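Local structure of GTPase activator-like protein (Chaetomium thermophilum, 5HIU) at residues 225-230 against 260-265; 243-248 against 279-284. The protein is TSC2, probably a GTPase activator of the tuberous sclerosis complex, represented here by its all-helical N-terminal part. All coordinates share one frame; numbering follows the deposited sequence.

Contact 1. Residues 225-230 against 260-265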
ATOM      1  N   ASP A 225       4.487  -9.618  -2.180  1.00 58.81           N
ATOM      2  CA  ASP A 225       5.528  -8.690  -1.709  1.00 57.55           C
ATOM      3  C   ASP A 225       5.344  -7.283  -2.252  1.00 54.51           C
ATOM      4  O   ASP A 225       5.569  -6.330  -1.518  1.00 48.39           O
ATOM      5  CB  ASP A 225       6.942  -9.198  -2.036  1.00 59.36           C
ATOM      6  CG  ASP A 225       7.463 -10.196  -1.011  1.00 69.78           C
ATOM      7  OD1 ASP A 225       6.954 -10.257   0.141  1.00 75.01           O
ATOM      8  OD2 ASP A 225       8.390 -10.951  -1.372  1.00 85.87           O
ATOM      9  N   ASP A 226       4.934  -7.165  -3.522  1.00 52.92           N
ATOM     10  CA  ASP A 226       4.499  -5.894  -4.084  1.00 48.89           C
ATOM     11  C   ASP A 226       3.382  -5.268  -3.244  1.00 50.10           C
ATOM     12  O   ASP A 226       3.360  -4.060  -3.041  1.00 51.01           O
ATOM     13  CB  ASP A 226       3.990  -6.071  -5.518  1.00 54.55           C
ATOM     14  CG  ASP A 226       5.063  -6.567  -6.492  1.00 55.92           C
ATOM     15  OD1 ASP A 226       6.266  -6.459  -6.178  1.00 56.22           O
ATOM     16  OD2 ASP A 226       4.687  -7.055  -7.591  1.00 53.90           O
ATOM     17  N   LEU A 227       2.430  -6.065  -2.770  1.00 53.48           N
ATOM     18  CA  LEU A 227       1.352  -5.508  -1.944  1.00 54.34           C
ATOM     19  C   LEU A 227       1.877  -5.064  -0.603  1.00 52.28           C
ATOM     20  O   LEU A 227       1.486  -4.031  -0.089  1.00 47.16           O
ATOM     21  CB  LEU A 227       0.248  -6.528  -1.688  1.00 54.66           C
ATOM     22  CG  LEU A 227      -0.667  -6.850  -2.837  1.00 60.36           C
ATOM     23  CD1 LEU A 227      -1.606  -7.960  -2.406  1.00 66.54           C
ATOM     24  CD2 LEU A 227      -1.454  -5.626  -3.268  1.00 63.98           C
ATOM     25  N   ARG A 228       2.725  -5.893  -0.014  1.00 49.54           N
ATOM     26  CA  ARG A 228       3.304  -5.549   1.265  1.00 52.24           C
ATOM     27  C   ARG A 228       4.018  -4.233   1.053  1.00 48.91           C
ATOM     28  O   ARG A 228       3.878  -3.304   1.843  1.00 51.58           O
ATOM     29  CB  ARG A 228       4.255  -6.646   1.743  1.00 51.88           C
ATOM     30  CG  ARG A 228       5.059  -6.285   2.966  1.00 58.46           C
ATOM     31  CD  ARG A 228       5.970  -7.427   3.411  1.00 63.06           C
ATOM     32  NE  ARG A 228       5.292  -8.326   4.341  1.00 67.61           N
ATOM     33  CZ  ARG A 228       4.620  -9.427   4.006  1.00 76.63           C
ATOM     34  NH1 ARG A 228       4.513  -9.829   2.738  1.00 80.95           N
ATOM     35  NH2 ARG A 228       4.046 -10.149   4.962  1.00 82.95           N
ATOM     36  N   ALA A 229       4.739  -4.148  -0.056  1.00 46.56           N
ATOM     37  CA  ALA A 229       5.582  -2.996  -0.330  1.00 47.09           C
ATOM     38  C   ALA A 229       4.738  -1.744  -0.529  1.00 47.42           C
ATOM     39  O   ALA A 229       5.050  -0.720   0.052  1.00 46.94           O
ATOM     40  CB  ALA A 229       6.478  -3.251  -1.546  1.00 45.84           C
ATOM     41  N   CYS A 230       3.674  -1.835  -1.332  1.00 45.11           N
ATOM     42  CA  CYS A 230       2.779  -0.712  -1.556  1.00 44.78           C
ATOM     43  C   CYS A 230       2.079  -0.240  -0.303  1.00 51.53           C
ATOM     44  O   CYS A 230       1.809   0.948  -0.159  1.00 62.25           O
ATOM     45  CB  CYS A 230       1.715  -1.069  -2.582  1.00 47.43           C
ATOM     46  SG  CYS A 230       2.433  -1.352  -4.192  1.00 57.60           S
ATOM     47  N   CYS A 260      -9.333  -7.432   3.781  1.00 69.57           N
ATOM     48  CA  CYS A 260     -10.275  -8.506   3.746  1.00 76.47           C
ATOM     49  C   CYS A 260      -9.712  -9.685   2.964  1.00 76.83           C
ATOM     50  O   CYS A 260      -9.528 -10.768   3.521  1.00 73.67           O
ATOM     51  CB  CYS A 260     -11.572  -8.035   3.123  1.00 78.89           C
ATOM     52  SG  CYS A 260     -12.828  -9.276   3.390  1.00 84.54           S
ATOM     53  N   LEU A 261      -9.398  -9.444   1.688  1.00 74.28           N
ATOM     54  CA  LEU A 261      -9.119 -10.510   0.713  1.00 70.21           C
ATOM     55  C   LEU A 261      -7.750 -11.153   0.793  1.00 68.14           C
ATOM     56  O   LEU A 261      -7.605 -12.243   0.299  1.00 73.10           O
ATOM     57  CB  LEU A 261      -9.303  -9.994  -0.718  1.00 68.28           C
ATOM     58  CG  LEU A 261     -10.677  -9.397  -1.036  1.00 66.85           C
ATOM     59  CD1 LEU A 261     -10.717  -8.788  -2.424  1.00 66.35           C
ATOM     60  CD2 LEU A 261     -11.755 -10.449  -0.912  1.00 70.72           C
ATOM     61  N   VAL A 262      -6.748 -10.496   1.380  1.00 64.64           N
ATOM     62  CA  VAL A 262      -5.388 -11.044   1.408  1.00 61.20           C
ATOM     63  C   VAL A 262      -4.964 -11.300   2.841  1.00 60.80           C
ATOM     64  O   VAL A 262      -4.124 -10.603   3.375  1.00 62.24           O
ATOM     65  CB  VAL A 262      -4.358 -10.130   0.712  1.00 56.19           C
ATOM     66  CG1 VAL A 262      -2.990 -10.809   0.670  1.00 56.52           C
ATOM     67  CG2 VAL A 262      -4.813  -9.809  -0.700  1.00 55.99           C
ATOM     68  N   PRO A 263      -5.502 -12.352   3.446  1.00 67.37           N
ATOM     69  CA  PRO A 263      -5.371 -12.566   4.882  1.00 69.01           C
ATOM     70  C   PRO A 263      -3.950 -12.439   5.420  1.00 66.18           C
ATOM     71  O   PRO A 263      -3.774 -11.914   6.508  1.00 63.85           O
ATOM     72  CB  PRO A 263      -5.908 -14.003   5.078  1.00 76.50           C
ATOM     73  CG  PRO A 263      -5.850 -14.637   3.731  1.00 77.82           C
ATOM     74  CD  PRO A 263      -6.107 -13.514   2.773  1.00 75.19           C
ATOM     75  N   SER A 264      -2.953 -12.899   4.665  1.00 68.02           N
ATOM     76  CA  SER A 264      -1.551 -12.840   5.109  1.00 69.93           C
ATOM     77  C   SER A 264      -0.998 -11.418   5.290  1.00 70.43           C
ATOM     78  O   SER A 264       0.060 -11.248   5.878  1.00 75.53           O
ATOM     79  CB  SER A 264      -0.656 -13.562   4.104  1.00 71.70           C
ATOM     80  OG  SER A 264      -0.482 -12.772   2.937  1.00 69.86           O
ATOM     81  N   LEU A 265      -1.685 -10.414   4.744  1.00 70.04           N
ATOM     82  CA  LEU A 265      -1.312  -9.012   4.924  1.00 63.77           C
ATOM     83  C   LEU A 265      -2.339  -8.225   5.736  1.00 62.24           C
ATOM     84  O   LEU A 265      -2.319  -6.995   5.737  1.00 57.51           O
ATOM     85  CB  LEU A 265      -1.139  -8.349   3.562  1.00 60.70           C
ATOM     86  CG  LEU A 265       0.057  -8.868   2.767  1.00 64.56           C
ATOM     87  CD1 LEU A 265       0.072  -8.253   1.381  1.00 61.06           C
ATOM     88  CD2 LEU A 265       1.357  -8.580   3.489  1.00 69.50           C
TER
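In the all-helical solenoid, the first turns of helix 224-240 meet the short turn that follows helix 245-261, where Leu227 and Arg228 rest on Leu265. The two leucines cross at a slant, with Leu265 CD1 lodged against the base of the Leu227 side chain, 3.5 Å from Leu227 CB. Further out, Leu227 CD1 lies 4.1 Å from Val262 CG2, the branch of the valine that stands beside its backbone N. The second methyl of Leu265 serves Arg228: Leu265 CD2 sits over one face of the guanidinium, off centre, at 3.4 Å from Arg228 CZ. The Arg228 chain runs extended through chi1 and chi2, then bends at chi3 (-89°), which turns that flat group over the methyl; Arg228 NH1 is 3.6 Å from Asp225 OD1 in a salt bridge one turn back. Val262 is the first residue to leave the helical path, and Leu265 takes the N-cap position before helix 266-277; Leu265 N donates to Val262 O over 2.8 Å, which closes the turn and presents both side chains to helix 224-240. Ile258 of helix 245-261 touches both Leu227 and Leu265. Arg228 NH2 also forms a long, weak ion pair with Glu268.

Contact 2. Residues 243-248 against 279-284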
ATOM      1  N   ILE A 243      -1.972  12.096   2.418  1.00 69.80           N
ATOM      2  CA  ILE A 243      -2.852  11.704   1.337  1.00 72.85           C
ATOM      3  C   ILE A 243      -3.869  12.842   1.083  1.00 74.87           C
ATOM      4  O   ILE A 243      -4.579  13.271   1.992  1.00 72.29           O
ATOM      5  CB  ILE A 243      -3.615  10.424   1.721  1.00 74.27           C
ATOM      6  CG1 ILE A 243      -2.643   9.274   1.908  1.00 82.65           C
ATOM      7  CG2 ILE A 243      -4.632  10.036   0.664  1.00 82.46           C
ATOM      8  CD1 ILE A 243      -3.306   8.042   2.491  1.00 90.85           C
ATOM      9  N   PRO A 244      -3.952  13.329  -0.158  1.00 77.23           N
ATOM     10  CA  PRO A 244      -4.933  14.366  -0.429  1.00 76.58           C
ATOM     11  C   PRO A 244      -6.335  13.807  -0.297  1.00 75.85           C
ATOM     12  O   PRO A 244      -6.527  12.620  -0.522  1.00 71.58           O
ATOM     13  CB  PRO A 244      -4.654  14.745  -1.887  1.00 80.86           C
ATOM     14  CG  PRO A 244      -3.287  14.225  -2.196  1.00 81.05           C
ATOM     15  CD  PRO A 244      -3.136  13.007  -1.344  1.00 78.71           C
ATOM     16  N   THR A 245      -7.299  14.663   0.032  1.00 78.59           N
ATOM     17  CA  THR A 245      -8.669  14.229   0.312  1.00 84.89           C
ATOM     18  C   THR A 245      -9.280  13.389  -0.820  1.00 86.38           C
ATOM     19  O   THR A 245      -9.872  12.337  -0.572  1.00 92.16           O
ATOM     20  CB  THR A 245      -9.609  15.420   0.655  1.00 93.72           C
ATOM     21  OG1 THR A 245      -9.720  16.305  -0.464  1.00102.00           O
ATOM     22  CG2 THR A 245      -9.096  16.209   1.877  1.00 95.10           C
ATOM     23  N   ASN A 246      -9.120  13.832  -2.059  1.00 89.59           N
ATOM     24  CA  ASN A 246      -9.701  13.118  -3.212  1.00 91.89           C
ATOM     25  C   ASN A 246      -9.118  11.717  -3.531  1.00 88.26           C
ATOM     26  O   ASN A 246      -9.646  11.006  -4.390  1.00 90.91           O
ATOM     27  CB  ASN A 246      -9.601  13.999  -4.454  1.00 97.04           C
ATOM     28  CG  ASN A 246      -8.168  14.361  -4.791  1.00 99.04           C
ATOM     29  OD1 ASN A 246      -7.313  14.423  -3.909  1.00 96.64           O
ATOM     30  ND2 ASN A 246      -7.902  14.614  -6.062  1.00104.93           N
ATOM     31  N   LYS A 247      -8.037  11.333  -2.856  1.00 83.68           N
ATOM     32  CA  LYS A 247      -7.443   9.990  -2.998  1.00 81.21           C
ATOM     33  C   LYS A 247      -7.890   8.993  -1.923  1.00 79.07           C
ATOM     34  O   LYS A 247      -7.670   7.771  -2.051  1.00 74.59           O
ATOM     35  CB  LYS A 247      -5.919  10.100  -2.942  1.00 75.60           C
ATOM     36  CG  LYS A 247      -5.330  10.954  -4.046  1.00 77.74           C
ATOM     37  CD  LYS A 247      -5.517  10.268  -5.388  1.00 77.09           C
ATOM     38  CE  LYS A 247      -5.444  11.241  -6.530  1.00 80.14           C
ATOM     39  NZ  LYS A 247      -6.165  10.656  -7.682  1.00 89.04           N
ATOM     40  N   LEU A 248      -8.510   9.527  -0.872  1.00 78.10           N
ATOM     41  CA  LEU A 248      -8.826   8.763   0.325  1.00 74.52           C
ATOM     42  C   LEU A 248      -9.718   7.583   0.004  1.00 69.17           C
ATOM     43  O   LEU A 248      -9.386   6.462   0.339  1.00 68.22           O
ATOM     44  CB  LEU A 248      -9.485   9.661   1.380  1.00 78.26           C
ATOM     45  CG  LEU A 248      -9.551   9.130   2.819  1.00 76.83           C
ATOM     46  CD1 LEU A 248      -8.161   8.981   3.422  1.00 71.23           C
ATOM     47  CD2 LEU A 248     -10.414  10.050   3.673  1.00 76.69           C
ATOM     48  N   SER A 279      -6.469   9.989  12.096  1.00 81.16           N
ATOM     49  CA  SER A 279      -5.934  11.205  11.493  1.00 79.42           C
ATOM     50  C   SER A 279      -7.115  12.052  11.078  1.00 78.92           C
ATOM     51  O   SER A 279      -8.259  11.620  11.212  1.00 78.50           O
ATOM     52  CB  SER A 279      -5.098  10.858  10.258  1.00 74.17           C
ATOM     53  OG  SER A 279      -5.900  10.903   9.082  1.00 73.48           O
ATOM     54  N   HIS A 280      -6.843  13.249  10.563  1.00 78.42           N
ATOM     55  CA  HIS A 280      -7.895  14.130  10.038  1.00 78.69           C
ATOM     56  C   HIS A 280      -8.838  13.434   9.063  1.00 75.77           C
ATOM     57  O   HIS A 280      -9.982  13.845   8.887  1.00 79.03           O
ATOM     58  CB  HIS A 280      -7.290  15.372   9.378  1.00 85.14           C
ATOM     59  CG  HIS A 280      -6.394  15.084   8.217  1.00 83.45           C
ATOM     60  ND1 HIS A 280      -5.086  14.666   8.365  1.00 82.21           N
ATOM     61  CD2 HIS A 280      -6.602  15.203   6.884  1.00 85.53           C
ATOM     62  CE1 HIS A 280      -4.537  14.509   7.175  1.00 80.63           C
ATOM     63  NE2 HIS A 280      -5.435  14.830   6.259  1.00 86.07           N
ATOM     64  N   HIS A 281      -8.353  12.375   8.435  1.00 77.31           N
ATOM     65  CA  HIS A 281      -9.170  11.588   7.526  1.00 77.21           C
ATOM     66  C   HIS A 281     -10.194  10.707   8.257  1.00 71.23           C
ATOM     67  O   HIS A 281     -11.167  10.246   7.657  1.00 66.24           O
ATOM     68  CB  HIS A 281      -8.262  10.735   6.639  1.00 80.58           C
ATOM     69  CG  HIS A 281      -7.434  11.529   5.668  1.00 84.74           C
ATOM     70  ND1 HIS A 281      -7.991  12.388   4.744  1.00 90.65           N
ATOM     71  CD2 HIS A 281      -6.096  11.571   5.462  1.00 86.60           C
ATOM     72  CE1 HIS A 281      -7.031  12.936   4.020  1.00 92.83           C
ATOM     73  NE2 HIS A 281      -5.871  12.452   4.431  1.00 92.49           N
ATOM     74  N   GLY A 282      -9.965  10.475   9.549  1.00 70.89           N
ATOM     75  CA  GLY A 282     -10.850   9.653  10.387  1.00 67.59           C
ATOM     76  C   GLY A 282     -12.304   9.795  10.035  1.00 70.63           C
ATOM     77  O   GLY A 282     -12.938   8.828   9.609  1.00 78.73           O
ATOM     78  N   GLN A 283     -12.832  11.003  10.205  1.00 74.13           N
ATOM     79  CA  GLN A 283     -14.237  11.279   9.890  1.00 83.02           C
ATOM     80  C   GLN A 283     -14.592  10.891   8.462  1.00 82.35           C
ATOM     81  O   GLN A 283     -15.564  10.169   8.236  1.00 77.95           O
ATOM     82  CB  GLN A 283     -14.600  12.762  10.139  1.00 93.54           C
ATOM     83  CG  GLN A 283     -14.950  13.104  11.587  1.00 98.35           C
ATOM     84  CD  GLN A 283     -15.914  12.094  12.205  1.00103.30           C
ATOM     85  OE1 GLN A 283     -16.967  11.796  11.633  1.00106.26           O
ATOM     86  NE2 GLN A 283     -15.545  11.542  13.360  1.00104.28           N
ATOM     87  N   SER A 284     -13.790  11.360   7.507  1.00 86.69           N
ATOM     88  CA  SER A 284     -14.005  11.064   6.090  1.00 84.36           C
ATOM     89  C   SER A 284     -13.932   9.563   5.816  1.00 76.66           C
ATOM     90  O   SER A 284     -14.737   9.024   5.049  1.00 79.00           O
ATOM     91  CB  SER A 284     -12.994  11.825   5.232  1.00 89.70           C
ATOM     92  OG  SER A 284     -13.207  13.226   5.333  1.00 92.31           O
TER
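With chi1 at -68°, His281 carries its ring anti to its own carbonyl carbon and out toward 243-248, while Leu248, its CG anti to the backbone N (chi1 -164°), extends its two methyls to meet it. Leu248 CD1 lies over one face of the imidazole, 3.7 Å from the His281 ring centroid, a CH-pi contact displaced to the side of the ring atom CG. Leu248 CD2 bridges the ND1 side of the ring and Ser284, 3.5 Å from Ser284 CB. The ring edge belongs to Ile243: His281 NE2 donates to Ile243 O over 2.9 Å, the oxygen lying near the ring plane. An N-H...O angle of 125° marks this bond as weak; Ile243 O is also 3.2 Å from His281 CE1, displaced from the N-H direction toward that carbon, which accounts for the bend. Thr245 CG2 adds a looser contact, 4.4 Å from His281 CE1. The histidine lies near the start of helix 281-294, where His281 N donates to Ser279 OG over 2.9 Å in a capping bond; that serine also bonds to Ile276 O. His280 NE2 comes over the face of the His281 ring opposite Leu248, toward its rim. The buried imidazole is thus held mainly by the leucine over its face and only weakly by the carbonyl oxygen at its edge, a bond consistent with a proton on NE2.

In the fold
Helix 245-261 joins the two contacts: 243-248 in contact 2 leads into its first turn, and 260-265 in contact 1 takes the chain out of its last. Their centres are 21 Å apart and their nearest atoms about 9 Å, so they do not touch. The segments alternate along the chain. The turn leaving helix 245-261, with Ile258 of that helix, packs on helix 224-240, while the start of the helix packs on 281-284. Along the chain, helix 266-277 connects Leu265 of contact 1 to Ser279 of contact 2; its Ile276 touches both Leu248 and His281. Contact 1 lies about 8 Å from the chain centre and contact 2 about 15 Å, both measured from contact centres.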